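Local coordinates for microbial serine proteinases; subtilisin (Bacillus subtilis, PDB 2GKO), which probably hydrolyses peptide bonds as a cold-adapted, calcium-loaded serine protease of the subtilisin family, at residues A[35-40]-A[96-101]; A[73-78]-A[134-139]. One frame throughout, in Å; residues are numbered along the deposited sequence.

Contact 1 (A[35-40]-A[96-101]); sequences TGVNTN and ADLWAY. With CA (calcium ion), chain B.
Val37, in the loop that follows strand 29-34, turns its branched side chain onto two residues of the strand beginning at Asp97, and each methyl takes one partner. CG1 lies anti to the backbone N (chi1 -179°) and meets the end of Leu98 tip to tip, with 3.9 Å between Val37 CG1 and Leu98 CD2. CG2 takes the other branch position and comes down on the methyl of Ala100, 3.6 Å from Val37 CG2 to Ala100 CB. Leu98 reaches across with its own CG anti to its backbone N (chi1 175°), bringing CD2 to the valine, while Ala100 offers only its CB. All three side chains are buried, and Val37 also leans on Leu44.

No direct hydrogen bond joins the segments. Polar bridging falls to water 1, which donates to Tyr101 O at 3.1 Å and accepts a weak bond from Gly36 N. At the backbone angles of Gly36 any side chain would press against the carbonyl of Thr35. Further along the loop, Asn38 OD1 accepts from Asn40 N at 2.9 Å in an Asx turn, with the donor standing 37° out of the carbonyl plane.

Alternation along the strand sends Asp97, Trp99 and Tyr101 to the face turned from Val37. There Asp97 OD2 binds calcium at 2.2 Å, joined by Asn29, Glu49 and three waters. Trp99 NE1 holds Glu49 OE1, a second-shell bond that probably steadies this ligand. One strand thus has an apolar face for the loop and a metal-binding one, an example of how two-sided parallel strands serve the calcium-bearing α/β sheet of subtilases.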
loop_
_atom_site.group_PDB
_atom_site.type_symbol
_atom_site.label_atom_id
_atom_site.label_comp_id
_atom_site.label_asym_id
_atom_site.label_seq_id
_atom_site.Cartn_x
_atom_site.Cartn_y
_atom_site.Cartn_z
ATOM N N THR A 35 -4.282 -11.700 -1.359
ATOM C CA THR A 35 -4.456 -13.088 -1.765
ATOM C C THR A 35 -3.598 -14.057 -0.972
ATOM O O THR A 35 -3.587 -15.237 -1.297
ATOM C CB THR A 35 -4.129 -13.262 -3.252
ATOM O OG1 THR A 35 -2.762 -12.900 -3.522
ATOM C CG2 THR A 35 -4.982 -12.338 -4.106
ATOM N N GLY A 36 -2.893 -13.551 0.041
ATOM C CA GLY A 36 -1.943 -14.317 0.834
ATOM C C GLY A 36 -0.554 -13.881 0.461
ATOM O O GLY A 36 -0.387 -12.962 -0.329
ATOM N N VAL A 37 0.443 -14.536 1.039
ATOM C CA VAL A 37 1.850 -14.281 0.723
ATOM C C VAL A 37 2.599 -15.592 0.783
ATOM O O VAL A 37 2.347 -16.424 1.658
ATOM C CB VAL A 37 2.478 -13.290 1.717
ATOM C CG1 VAL A 37 3.945 -13.029 1.356
ATOM C CG2 VAL A 37 1.697 -11.972 1.715
ATOM N N ASN A 38 3.522 -15.798 -0.151
ATOM C CA ASN A 38 4.441 -16.902 -0.050
ATOM C C ASN A 38 5.481 -16.558 1.017
ATOM O O ASN A 38 6.437 -15.847 0.764
ATOM C CB ASN A 38 5.091 -17.226 -1.410
ATOM C CG ASN A 38 6.090 -18.371 -1.313
ATOM O OD1 ASN A 38 6.329 -18.915 -0.238
ATOM N ND2 ASN A 38 6.680 -18.737 -2.450
ATOM N N THR A 39 5.276 -17.111 2.211
ATOM C CA THR A 39 6.111 -16.845 3.381
ATOM C C THR A 39 7.478 -17.561 3.302
ATOM O O THR A 39 8.318 -17.361 4.161
ATOM C CB THR A 39 5.383 -17.301 4.677
ATOM O OG1 THR A 39 4.974 -18.669 4.557
ATOM C CG2 THR A 39 4.109 -16.517 4.896
ATOM N N ASN A 40 7.673 -18.399 2.294
ATOM C CA ASN A 40 8.980 -18.975 2.030
ATOM C C ASN A 40 9.735 -18.269 0.926
ATOM O O ASN A 40 10.821 -18.726 0.552
ATOM C CB ASN A 40 8.843 -20.432 1.660
ATOM C CG ASN A 40 8.285 -21.258 2.800
ATOM O OD1 ASN A 40 8.673 -21.063 3.953
ATOM N ND2 ASN A 40 7.366 -22.169 2.492
ATOM N N ALA A 96 10.646 -3.870 8.281
ATOM C CA ALA A 96 9.287 -4.033 8.807
ATOM C C ALA A 96 8.893 -5.508 9.005
ATOM O O ALA A 96 9.499 -6.433 8.449
ATOM C CB ALA A 96 8.284 -3.314 7.913
ATOM N N ASP A 97 7.867 -5.717 9.827
ATOM C CA ASP A 97 7.359 -7.047 10.105
ATOM C C ASP A 97 6.143 -7.264 9.221
ATOM O O ASP A 97 5.244 -6.433 9.209
ATOM C CB ASP A 97 6.905 -7.146 11.549
ATOM C CG ASP A 97 7.994 -6.875 12.564
ATOM O OD1 ASP A 97 9.199 -6.927 12.221
ATOM O OD2 ASP A 97 7.709 -6.635 13.759
ATOM N N LEU A 98 6.099 -8.382 8.517
ATOM C CA LEU A 98 4.970 -8.698 7.647
ATOM C C LEU A 98 3.902 -9.490 8.388
ATOM O O LEU A 98 4.191 -10.528 8.979
ATOM C CB LEU A 98 5.436 -9.518 6.432
ATOM C CG LEU A 98 4.369 -10.039 5.479
ATOM C CD1 LEU A 98 3.565 -8.866 4.878
ATOM C CD2 LEU A 98 5.030 -10.889 4.433
ATOM N N TRP A 99 2.668 -8.989 8.338
ATOM C CA TRP A 99 1.480 -9.737 8.755
ATOM C C TRP A 99 0.709 -10.035 7.485
ATOM O O TRP A 99 0.086 -9.145 6.901
ATOM C CB TRP A 99 0.591 -8.933 9.700
ATOM C CG TRP A 99 1.191 -8.625 11.008
ATOM C CD1 TRP A 99 2.486 -8.865 11.418
ATOM C CD2 TRP A 99 0.548 -7.978 12.100
ATOM N NE1 TRP A 99 2.665 -8.423 12.706
ATOM C CE2 TRP A 99 1.496 -7.862 13.149
ATOM C CE3 TRP A 99 -0.745 -7.482 12.307
ATOM C CZ2 TRP A 99 1.183 -7.270 14.385
ATOM C CZ3 TRP A 99 -1.051 -6.899 13.529
ATOM C CH2 TRP A 99 -0.101 -6.814 14.551
ATOM N N ALA A 100 0.820 -11.275 7.029
ATOM C CA ALA A 100 0.226 -11.721 5.778
ATOM C C ALA A 100 -1.159 -12.238 6.136
ATOM O O ALA A 100 -1.288 -13.319 6.723
ATOM C CB ALA A 100 1.089 -12.817 5.124
ATOM N N TYR A 101 -2.187 -11.441 5.823
ATOM C CA TYR A 101 -3.586 -11.792 6.107
ATOM C C TYR A 101 -4.289 -12.093 4.777
ATOM O O TYR A 101 -4.482 -11.190 3.946
ATOM C CB TYR A 101 -4.283 -10.633 6.818
ATOM C CG TYR A 101 -3.955 -10.451 8.286
ATOM C CD1 TYR A 101 -2.900 -11.135 8.911
ATOM C CD2 TYR A 101 -4.707 -9.555 9.063
ATOM C CE1 TYR A 101 -2.597 -10.923 10.281
ATOM C CE2 TYR A 101 -4.445 -9.360 10.411
ATOM C CZ TYR A 101 -3.387 -10.041 11.027
ATOM O OH TYR A 101 -3.147 -9.794 12.356
HETATM CA CA CA B . 5.986 -7.002 15.013
HETATM O O HOH W 1 -2.099 -11.305 1.902
HETATM O O HOH W 2 7.239 -7.881 16.722
HETATM O O HOH W 3 4.218 -7.217 16.506
HETATM O O HOH W 4 6.353 -5.095 15.978
#

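Contact 2 (A[73-78]-A[134-139]); sequences THVAGS and VINMSL. With PMS (phenylmethanesulfonic acid), chain G.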
loop_
_atom_site.group_PDB
_atom_site.type_symbol
_atom_site.label_atom_id
_atom_site.label_comp_id
_atom_site.label_asym_id
_atom_site.label_seq_id
_atom_site.Cartn_x
_atom_site.Cartn_y
_atom_site.Cartn_z
ATOM N N THR A 73 1.812 -11.547 -2.626
ATOM C CA THR A 73 3.256 -11.673 -2.557
ATOM C C THR A 73 3.929 -10.460 -3.204
ATOM O O THR A 73 4.913 -9.943 -2.663
ATOM C CB THR A 73 3.705 -13.008 -3.188
ATOM O OG1 THR A 73 3.118 -14.116 -2.480
ATOM C CG2 THR A 73 5.217 -13.198 -3.024
ATOM N N HIS A 74 3.391 -10.020 -4.333
ATOM C CA HIS A 74 3.911 -8.876 -5.102
ATOM C C HIS A 74 3.849 -7.591 -4.258
ATOM O O HIS A 74 4.826 -6.856 -4.080
ATOM C CB HIS A 74 3.131 -8.769 -6.438
ATOM C CG HIS A 74 3.811 -7.925 -7.461
ATOM N ND1 HIS A 74 3.895 -6.561 -7.349
ATOM C CD2 HIS A 74 4.449 -8.251 -8.614
ATOM C CE1 HIS A 74 4.604 -6.087 -8.363
ATOM N NE2 HIS A 74 4.966 -7.092 -9.135
ATOM N N VAL A 75 2.681 -7.363 -3.684
ATOM C CA VAL A 75 2.434 -6.239 -2.823
ATOM C C VAL A 75 3.340 -6.243 -1.604
ATOM O O VAL A 75 3.919 -5.220 -1.258
ATOM C CB VAL A 75 0.917 -6.261 -2.443
ATOM C CG1 VAL A 75 0.579 -5.303 -1.336
ATOM C CG2 VAL A 75 0.090 -5.965 -3.700
ATOM N N ALA A 76 3.447 -7.394 -0.936
ATOM C CA ALA A 76 4.337 -7.518 0.213
ATOM C C ALA A 76 5.791 -7.177 -0.149
ATOM O O ALA A 76 6.469 -6.481 0.615
ATOM C CB ALA A 76 4.268 -8.892 0.782
ATOM N N GLY A 77 6.214 -7.591 -1.334
ATOM C CA GLY A 77 7.579 -7.351 -1.784
ATOM C C GLY A 77 7.863 -5.871 -1.988
ATOM O O GLY A 77 8.947 -5.390 -1.640
ATOM N N SER A 78 6.909 -5.125 -2.531
ATOM C CA SER A 78 7.142 -3.709 -2.738
ATOM C C SER A 78 7.241 -3.012 -1.397
ATOM O O SER A 78 8.007 -2.059 -1.223
ATOM C CB SER A 78 6.051 -3.064 -3.611
ATOM O OG SER A 78 6.051 -3.613 -4.925
ATOM N N VAL A 134 0.369 -0.833 10.068
ATOM C CA VAL A 134 -0.040 -0.216 8.823
ATOM C C VAL A 134 -0.750 -1.303 8.016
ATOM O O VAL A 134 -0.132 -2.287 7.610
ATOM C CB VAL A 134 1.169 0.297 7.995
ATOM C CG1 VAL A 134 0.680 0.973 6.698
ATOM C CG2 VAL A 134 2.030 1.266 8.809
ATOM N N ILE A 135 -2.048 -1.147 7.804
ATOM C CA ILE A 135 -2.762 -1.999 6.875
ATOM C C ILE A 135 -2.527 -1.521 5.451
ATOM O O ILE A 135 -2.651 -0.339 5.162
ATOM C CB ILE A 135 -4.306 -1.973 7.134
ATOM C CG1 ILE A 135 -4.617 -2.745 8.413
ATOM C CG2 ILE A 135 -5.047 -2.570 5.938
ATOM C CD1 ILE A 135 -6.085 -2.667 8.883
ATOM N N ASN A 136 -2.239 -2.468 4.576
ATOM C CA ASN A 136 -2.277 -2.247 3.147
ATOM C C ASN A 136 -3.418 -3.046 2.509
ATOM O O ASN A 136 -3.438 -4.269 2.607
ATOM C CB ASN A 136 -0.950 -2.669 2.498
ATOM C CG ASN A 136 -0.927 -2.342 1.027
ATOM O OD1 ASN A 136 -0.543 -1.226 0.641
ATOM N ND2 ASN A 136 -1.424 -3.263 0.198
ATOM N N MET A 137 -4.336 -2.352 1.848
ATOM C CA MET A 137 -5.407 -2.982 1.064
ATOM C C MET A 137 -5.266 -2.599 -0.405
ATOM O O MET A 137 -5.726 -1.554 -0.853
ATOM C CB MET A 137 -6.799 -2.635 1.598
ATOM C CG MET A 137 -7.079 -3.400 2.843
ATOM S SD MET A 137 -8.751 -3.220 3.417
ATOM C CE MET A 137 -8.671 -1.696 4.150
ATOM N N SER A 138 -4.605 -3.471 -1.141
ATOM C CA SER A 138 -4.442 -3.321 -2.571
ATOM C C SER A 138 -5.622 -3.980 -3.261
ATOM O O SER A 138 -5.508 -5.010 -3.927
ATOM C CB SER A 138 -3.102 -3.907 -3.007
ATOM O OG SER A 138 -2.053 -3.043 -2.649
ATOM N N LEU A 139 -6.789 -3.377 -3.043
ATOM C CA LEU A 139 -8.028 -3.944 -3.526
ATOM C C LEU A 139 -9.031 -2.820 -3.569
ATOM O O LEU A 139 -8.871 -1.784 -2.930
ATOM C CB LEU A 139 -8.475 -5.109 -2.636
ATOM C CG LEU A 139 -8.689 -4.849 -1.149
ATOM C CD1 LEU A 139 -10.079 -4.296 -0.899
ATOM C CD2 LEU A 139 -8.467 -6.117 -0.315
HETATM C C PMS G . -5.752 -4.840 -7.865
HETATM S S PMS G . -5.361 -3.280 -7.382
HETATM C C1 PMS G . -4.619 -5.562 -8.583
HETATM C C2 PMS G . -4.495 -5.496 -9.969
HETATM C C3 PMS G . -3.467 -6.180 -10.627
HETATM C C4 PMS G . -2.590 -6.964 -9.890
HETATM C C5 PMS G . -2.726 -7.070 -8.511
HETATM C C6 PMS G . -3.746 -6.373 -7.867
HETATM O O2S PMS G . -6.577 -2.676 -6.884
HETATM O O1S PMS G . -4.691 -2.662 -8.522
#
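Val75 projects from helix 71-80 onto Asn136 and Ser138 at the end of strand 133-137, a helix-on-sheet contact in the parallel α/β core of the subtilase fold. The tight part is confined to this one side chain. Its CG1, set anti to the backbone N (chi1 169°), crosses the Asn136 side chain at a slant and also comes to 3.7 Å from Ser138 OG. The other methyl sits beside the same serine, 3.9 Å from Val75 CG2 to Ser138 CB, so the fork of the valine spans the hydroxymethyl group. Val32 and Asp34 of the neighbouring strand touch Val75 as well. Replacing this valine by an alanine would probably open a gap between helix and strand and leave the side chains of Asn136 and Ser138 with less to hold them in place.

Elsewhere the two segments part company. Only 99 Å² is buried between them, and even the nearest backbones, at Val75 CA and Ser138 CA, stay 7.5 Å apart. Ile135 and Met137 look to the other face of the sheet, where helix 112-129 receives them. Thr73 and His74 are engaged away from the strand, the threonine through OG1 with Asp67 OD2. Towards the partly exposed Leu139 the strand gives way to an inverse gamma turn centred on Ser138, closed by a weak bond of 3.0 Å from Leu139 N to Met137 O. This end borders the bound phenylmethanesulfonate, with 3.9 Å between Leu139 CA and O2S of the ligand. The ligand's own hydrogen bonds come from Ser249 N and Asn168 ND2. Ser138 lines that pocket too, with its backbone O 3.9 Å from the ligand S, while its OG, packed on Val75, is hydrogen-bonded to the backbone O of Ser249.

Overall arrangement
From the N terminus the chain runs through strand 29-34 into the loop at 35-40, then through strand 48-53 to helix 71-80. Contact 1 closes its loop when the chain returns at 96-101, after 55 intervening residues. Contact 2 starts inside that loop, at 73-78, and closes beyond it at 134-139, again across 55 residues and past helix 112-129, so the two loops cross. Strand 29-34 pairs with both 97-102 and 133-137, and helix 71-80 lies over this part of the sheet. The contacts meet directly, with Asn38 N 2.9 Å from Thr73 OG1, a probable hydrogen bond, and together link the calcium side of the sheet to the ligand pocket.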